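Local atomic coordinates of ulvan Lyase-PL25 (Pseudoalteromonas sp. PLSV, PDB entry 5UAM), a protein that cleaves ulvan, the sulfated cell-wall polysaccharide of green seaweeds, as a lyase of polysaccharide lyase family 25 with a beta-propeller fold. Residues 419-430 with 442-450. Sequence-based numbering, arbitrary orientation.
Sequences IKDAIPDAQMLV and YLVGEEGAV
Met428, Leu429 and Val430 pair antiparallel with Val444, Leu443 and Tyr442, and where the hairpin opens a classic beta bulge sets both Gln427 and Met428 against Val444, whose O accepts from Gln427 N at 2.7 Å and Met428 N at 3.2 Å. Beyond the bulge, Gly445 packs closely against the turn 423-426, its CA 3.2 Å from Pro424 O; a beta carbon would collide with that oxygen and Asp425 O, so glycine suits the place. With Gln427 CG beside the backbone N (chi1 -62°) and the chain extended beyond it, NE2 reaches Glu446 OE2 at 2.9 Å; OE2 lies close to the plane of the Gln427 amide, whereas NE2 comes to it from above the carboxylate plane, the two planes 42° apart. The same nitrogen donates to Pro424 O at 3.2 Å, so an amide, with two N-H groups, serves both acceptors. A leucine here would probably leave Glu446 OE2 and Pro424 O without this shared donor and let the turn shift against Gly445. Glu446 OE1 meanwhile forms a salt bridge with Arg374. On one face of the sheet, branched Val430 and Val444 meet at about a right angle, CG2 to CG2 at 3.9 Å, and Leu387 packs on both. On the other, Leu443 stands CG anti to its N (chi1 174°), directing CD2 over Ala426 CB (3.7 Å) and CD1 tightly against Ile419 CD1; the short alanine side chain lets that leucine branch come close, and Thr53 of strand 52-58 touches all three. In this four-stranded sheet, strand 30-33, from near the N-terminus, flanks 439-444 and 412-415 flanks 428-433, consistent with propeller ring closure. Apolar faces thus join the hairpin to neighbouring strands, while the amide-carboxylate hydrogen bond fastens its open end.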
ATOM      1  N   ILE A 419       6.191   4.885   7.423  1.00 13.82           N
ATOM      2  CA  ILE A 419       6.572   3.820   8.341  1.00 12.14           C
ATOM      3  C   ILE A 419       5.731   3.862   9.599  1.00 14.55           C
ATOM      4  O   ILE A 419       5.444   4.933  10.163  1.00 15.18           O
ATOM      5  CB  ILE A 419       8.066   3.985   8.637  1.00 15.06           C
ATOM      6  CG1 ILE A 419       8.810   3.552   7.375  1.00 19.15           C
ATOM      7  CG2 ILE A 419       8.534   3.225   9.872  1.00 14.70           C
ATOM      8  CD1 ILE A 419      10.251   3.799   7.417  1.00 22.97           C
ATOM      9  N   LYS A 420       5.315   2.676  10.054  1.00 13.63           N
ATOM     10  CA  LYS A 420       4.514   2.577  11.261  1.00 13.85           C
ATOM     11  C   LYS A 420       5.303   3.084  12.458  1.00 13.77           C
ATOM     12  O   LYS A 420       6.423   2.647  12.713  1.00 14.11           O
ATOM     13  CB  LYS A 420       4.063   1.128  11.500  1.00 15.88           C
ATOM     14  CG  LYS A 420       3.314   0.914  12.838  1.00 17.91           C
ATOM     15  CD  LYS A 420       2.862  -0.512  13.034  1.00 23.11           C
ATOM     16  CE  LYS A 420       2.361  -0.750  14.457  1.00 30.29           C
ATOM     17  NZ  LYS A 420       1.225   0.137  14.804  1.00 38.62           N
ATOM     18  N   ASP A 421       4.702   3.998  13.222  1.00 14.83           N
ATOM     19  CA  ASP A 421       5.334   4.555  14.409  1.00 14.93           C
ATOM     20  C   ASP A 421       6.664   5.233  14.085  1.00 15.21           C
ATOM     21  O   ASP A 421       7.574   5.287  14.923  1.00 18.15           O
ATOM     22  CB  ASP A 421       5.480   3.509  15.505  1.00 16.37           C
ATOM     23  CG  ASP A 421       4.139   3.034  16.019  1.00 21.05           C
ATOM     24  OD1 ASP A 421       3.191   3.859  16.131  1.00 24.74           O
ATOM     25  OD2 ASP A 421       3.999   1.832  16.327  1.00 22.35           O
ATOM     26  N   ALA A 422       6.764   5.800  12.884  1.00 15.13           N
ATOM     27  CA  ALA A 422       8.006   6.421  12.455  1.00 16.81           C
ATOM     28  C   ALA A 422       8.446   7.523  13.409  1.00 14.50           C
ATOM     29  O   ALA A 422       7.633   8.246  13.999  1.00 18.57           O
ATOM     30  CB  ALA A 422       7.812   7.042  11.086  1.00 20.11           C
ATOM     31  N   ILE A 423       9.761   7.654  13.529  1.00 17.75           N
ATOM     32  CA  ILE A 423      10.396   8.805  14.169  1.00 16.45           C
ATOM     33  C   ILE A 423      10.869   9.740  13.057  1.00 17.21           C
ATOM     34  O   ILE A 423      10.963   9.330  11.885  1.00 17.47           O
ATOM     35  CB  ILE A 423      11.528   8.374  15.117  1.00 18.57           C
ATOM     36  CG1 ILE A 423      12.618   7.572  14.382  1.00 21.03           C
ATOM     37  CG2 ILE A 423      10.948   7.574  16.266  1.00 21.75           C
ATOM     38  CD1 ILE A 423      13.870   7.376  15.210  1.00 26.94           C
ATOM     39  N   PRO A 424      11.183  10.995  13.383  1.00 18.91           N
ATOM     40  CA  PRO A 424      11.448  11.977  12.319  1.00 20.28           C
ATOM     41  C   PRO A 424      12.559  11.578  11.370  1.00 20.03           C
ATOM     42  O   PRO A 424      12.472  11.898  10.176  1.00 19.91           O
ATOM     43  CB  PRO A 424      11.770  13.252  13.099  1.00 22.13           C
ATOM     44  CG  PRO A 424      10.992  13.116  14.377  1.00 25.98           C
ATOM     45  CD  PRO A 424      11.033  11.631  14.700  1.00 18.54           C
ATOM     46  N   ASP A 425      13.583  10.864  11.840  1.00 19.32           N
ATOM     47  CA  ASP A 425      14.696  10.517  10.960  1.00 20.33           C
ATOM     48  C   ASP A 425      14.384   9.409   9.958  1.00 21.20           C
ATOM     49  O   ASP A 425      15.159   9.228   9.009  1.00 22.53           O
ATOM     50  CB  ASP A 425      15.912  10.074  11.784  1.00 21.67           C
ATOM     51  CG  ASP A 425      16.660  11.240  12.409  1.00 32.21           C
ATOM     52  OD1 ASP A 425      16.316  12.410  12.115  1.00 29.11           O
ATOM     53  OD2 ASP A 425      17.605  10.977  13.196  1.00 30.92           O
ATOM     54  N   ALA A 426      13.265   8.692  10.096  1.00 16.67           N
ATOM     55  CA  ALA A 426      13.054   7.508   9.265  1.00 14.24           C
ATOM     56  C   ALA A 426      11.547   7.329   9.058  1.00 17.25           C
ATOM     57  O   ALA A 426      10.883   6.569   9.764  1.00 18.45           O
ATOM     58  CB  ALA A 426      13.686   6.296   9.935  1.00 20.11           C
ATOM     59  N   GLN A 427      11.034   8.005   8.043  1.00 12.33           N
ATOM     60  CA  GLN A 427       9.604   8.099   7.797  1.00 12.92           C
ATOM     61  C   GLN A 427       9.115   7.349   6.569  1.00 12.28           C
ATOM     62  O   GLN A 427       7.953   6.972   6.529  1.00 12.53           O
ATOM     63  CB  GLN A 427       9.210   9.567   7.654  1.00 16.56           C
ATOM     64  CG  GLN A 427       9.479  10.345   8.914  1.00 18.28           C
ATOM     65  CD  GLN A 427       8.812  11.671   8.920  1.00 27.56           C
ATOM     66  OE1 GLN A 427       7.578  11.780   8.806  1.00 24.75           O
ATOM     67  NE2 GLN A 427       9.602  12.702   9.079  1.00 29.08           N
ATOM     68  N   MET A 428       9.940   7.162   5.546  1.00 12.33           N
ATOM     69  CA  MET A 428       9.455   6.590   4.299  1.00 11.92           C
ATOM     70  C   MET A 428      10.599   5.870   3.616  1.00 12.33           C
ATOM     71  O   MET A 428      11.755   6.284   3.727  1.00 12.98           O
ATOM     72  CB  MET A 428       8.864   7.693   3.397  1.00 12.45           C
ATOM     73  CG  MET A 428       8.276   7.203   2.088  1.00 12.90           C
ATOM     74  SD  MET A 428       7.551   8.538   1.092  1.00 14.17           S
ATOM     75  CE  MET A 428       5.930   8.721   1.844  1.00 15.70           C
ATOM     76  N   LEU A 429      10.252   4.818   2.888  1.00 11.94           N
ATOM     77  CA  LEU A 429      11.184   4.098   2.023  1.00 10.96           C
ATOM     78  C   LEU A 429      11.024   4.552   0.582  1.00 11.98           C
ATOM     79  O   LEU A 429       9.912   4.872   0.132  1.00 12.03           O
ATOM     80  CB  LEU A 429      10.934   2.599   2.134  1.00 13.36           C
ATOM     81  CG  LEU A 429      11.376   2.027   3.465  1.00 12.89           C
ATOM     82  CD1 LEU A 429      10.673   0.743   3.798  1.00 13.52           C
ATOM     83  CD2 LEU A 429      12.882   1.794   3.451  1.00 16.29           C
ATOM     84  N   VAL A 430      12.147   4.590  -0.147  1.00 12.10           N
ATOM     85  CA  VAL A 430      12.180   5.094  -1.512  1.00 12.35           C
ATOM     86  C   VAL A 430      13.053   4.158  -2.330  1.00 12.69           C
ATOM     87  O   VAL A 430      14.111   3.724  -1.861  1.00 14.10           O
ATOM     88  CB  VAL A 430      12.802   6.508  -1.579  1.00 14.56           C
ATOM     89  CG1 VAL A 430      12.539   7.146  -2.949  1.00 16.29           C
ATOM     90  CG2 VAL A 430      12.292   7.387  -0.471  1.00 19.11           C
ATOM     91  N   TYR A 442      16.418   3.520  -0.257  1.00 12.74           N
ATOM     92  CA  TYR A 442      16.713   4.603   0.662  1.00 12.46           C
ATOM     93  C   TYR A 442      15.672   4.670   1.766  1.00 14.29           C
ATOM     94  O   TYR A 442      14.477   4.526   1.511  1.00 13.42           O
ATOM     95  CB  TYR A 442      16.718   5.954  -0.039  1.00 12.91           C
ATOM     96  CG  TYR A 442      17.699   6.097  -1.195  1.00 13.71           C
ATOM     97  CD1 TYR A 442      17.482   5.454  -2.404  1.00 15.45           C
ATOM     98  CD2 TYR A 442      18.840   6.882  -1.072  1.00 15.30           C
ATOM     99  CE1 TYR A 442      18.374   5.608  -3.473  1.00 15.54           C
ATOM    100  CE2 TYR A 442      19.732   7.042  -2.138  1.00 16.41           C
ATOM    101  CZ  TYR A 442      19.499   6.384  -3.327  1.00 16.74           C
ATOM    102  OH  TYR A 442      20.391   6.535  -4.368  1.00 18.18           O
ATOM    103  N   LEU A 443      16.128   4.966   2.974  1.00 13.94           N
ATOM    104  CA  LEU A 443      15.251   5.277   4.103  1.00 13.78           C
ATOM    105  C   LEU A 443      15.406   6.765   4.376  1.00 14.24           C
ATOM    106  O   LEU A 443      16.518   7.236   4.649  1.00 14.75           O
ATOM    107  CB  LEU A 443      15.665   4.453   5.322  1.00 14.26           C
ATOM    108  CG  LEU A 443      14.971   4.736   6.656  1.00 13.72           C
ATOM    109  CD1 LEU A 443      13.478   4.496   6.521  1.00 15.14           C
ATOM    110  CD2 LEU A 443      15.577   3.899   7.771  1.00 15.03           C
ATOM    111  N   VAL A 444      14.314   7.523   4.284  1.00 14.26           N
ATOM    112  CA  VAL A 444      14.384   8.973   4.380  1.00 13.84           C
ATOM    113  C   VAL A 444      13.554   9.488   5.543  1.00 17.22           C
ATOM    114  O   VAL A 444      12.553   8.884   5.946  1.00 15.60           O
ATOM    115  CB  VAL A 444      13.985   9.717   3.089  1.00 15.54           C
ATOM    116  CG1 VAL A 444      14.870   9.285   1.939  1.00 17.00           C
ATOM    117  CG2 VAL A 444      12.513   9.508   2.759  1.00 16.83           C
ATOM    118  N   GLY A 445      13.978  10.638   6.057  1.00 19.03           N
ATOM    119  CA  GLY A 445      13.249  11.337   7.104  1.00 20.23           C
ATOM    120  C   GLY A 445      12.866  12.760   6.756  1.00 31.10           C
ATOM    121  O   GLY A 445      12.510  13.077   5.611  1.00 31.02           O
ATOM    122  N   GLU A 446      12.907  13.645   7.753  1.00 23.31           N
ATOM    123  CA  GLU A 446      12.479  15.020   7.527  1.00 24.44           C
ATOM    124  C   GLU A 446      13.372  15.735   6.535  1.00 33.16           C
ATOM    125  O   GLU A 446      12.911  16.640   5.822  1.00 31.69           O
ATOM    126  CB  GLU A 446      12.507  15.807   8.842  1.00 29.76           C
ATOM    127  CG  GLU A 446      11.334  15.553   9.744  1.00 29.99           C
ATOM    128  CD  GLU A 446      10.023  16.070   9.170  1.00 26.68           C
ATOM    129  OE1 GLU A 446      10.040  17.051   8.397  1.00 34.90           O
ATOM    130  OE2 GLU A 446       8.972  15.497   9.514  1.00 28.33           O
ATOM    131  N   GLU A 447      14.653  15.395   6.517  1.00 25.66           N
ATOM    132  CA  GLU A 447      15.646  16.167   5.784  1.00 26.82           C
ATOM    133  C   GLU A 447      16.318  15.380   4.678  1.00 24.25           C
ATOM    134  O   GLU A 447      16.697  15.972   3.659  1.00 31.01           O
ATOM    135  CB  GLU A 447      16.757  16.663   6.728  1.00 35.48           C
ATOM    136  CG  GLU A 447      16.284  17.284   8.038  1.00 46.09           C
ATOM    137  CD  GLU A 447      15.704  18.667   7.858  1.00 51.93           C
ATOM    138  OE1 GLU A 447      14.858  19.065   8.688  1.00 61.11           O
ATOM    139  OE2 GLU A 447      16.094  19.360   6.894  1.00 57.87           O
ATOM    140  N   GLY A 448      16.501  14.081   4.860  1.00 20.49           N
ATOM    141  CA  GLY A 448      17.192  13.296   3.862  1.00 18.84           C
ATOM    142  C   GLY A 448      17.355  11.861   4.293  1.00 16.96           C
ATOM    143  O   GLY A 448      16.636  11.353   5.156  1.00 17.41           O
ATOM    144  N   ALA A 449      18.310  11.196   3.662  1.00 16.70           N
ATOM    145  CA  ALA A 449      18.467   9.764   3.810  1.00 16.12           C
ATOM    146  C   ALA A 449      19.252   9.417   5.063  1.00 14.61           C
ATOM    147  O   ALA A 449      20.149  10.152   5.500  1.00 18.84           O
ATOM    148  CB  ALA A 449      19.204   9.207   2.588  1.00 20.27           C
ATOM    149  N   VAL A 450      18.910   8.257   5.622  1.00 15.44           N
ATOM    150  CA  VAL A 450      19.687   7.630   6.686  1.00 16.51           C
ATOM    151  C   VAL A 450      20.831   6.889   6.006  1.00 14.80           C
ATOM    152  O   VAL A 450      20.607   5.883   5.331  1.00 16.51           O
ATOM    153  CB  VAL A 450      18.829   6.657   7.497  1.00 16.00           C
ATOM    154  CG1 VAL A 450      19.673   5.989   8.582  1.00 19.21           C
ATOM    155  CG2 VAL A 450      17.634   7.352   8.106  1.00 17.17           C
TER
HETATM  156  O   HOH W   1      17.097  10.978   8.028  1.00 27.64           O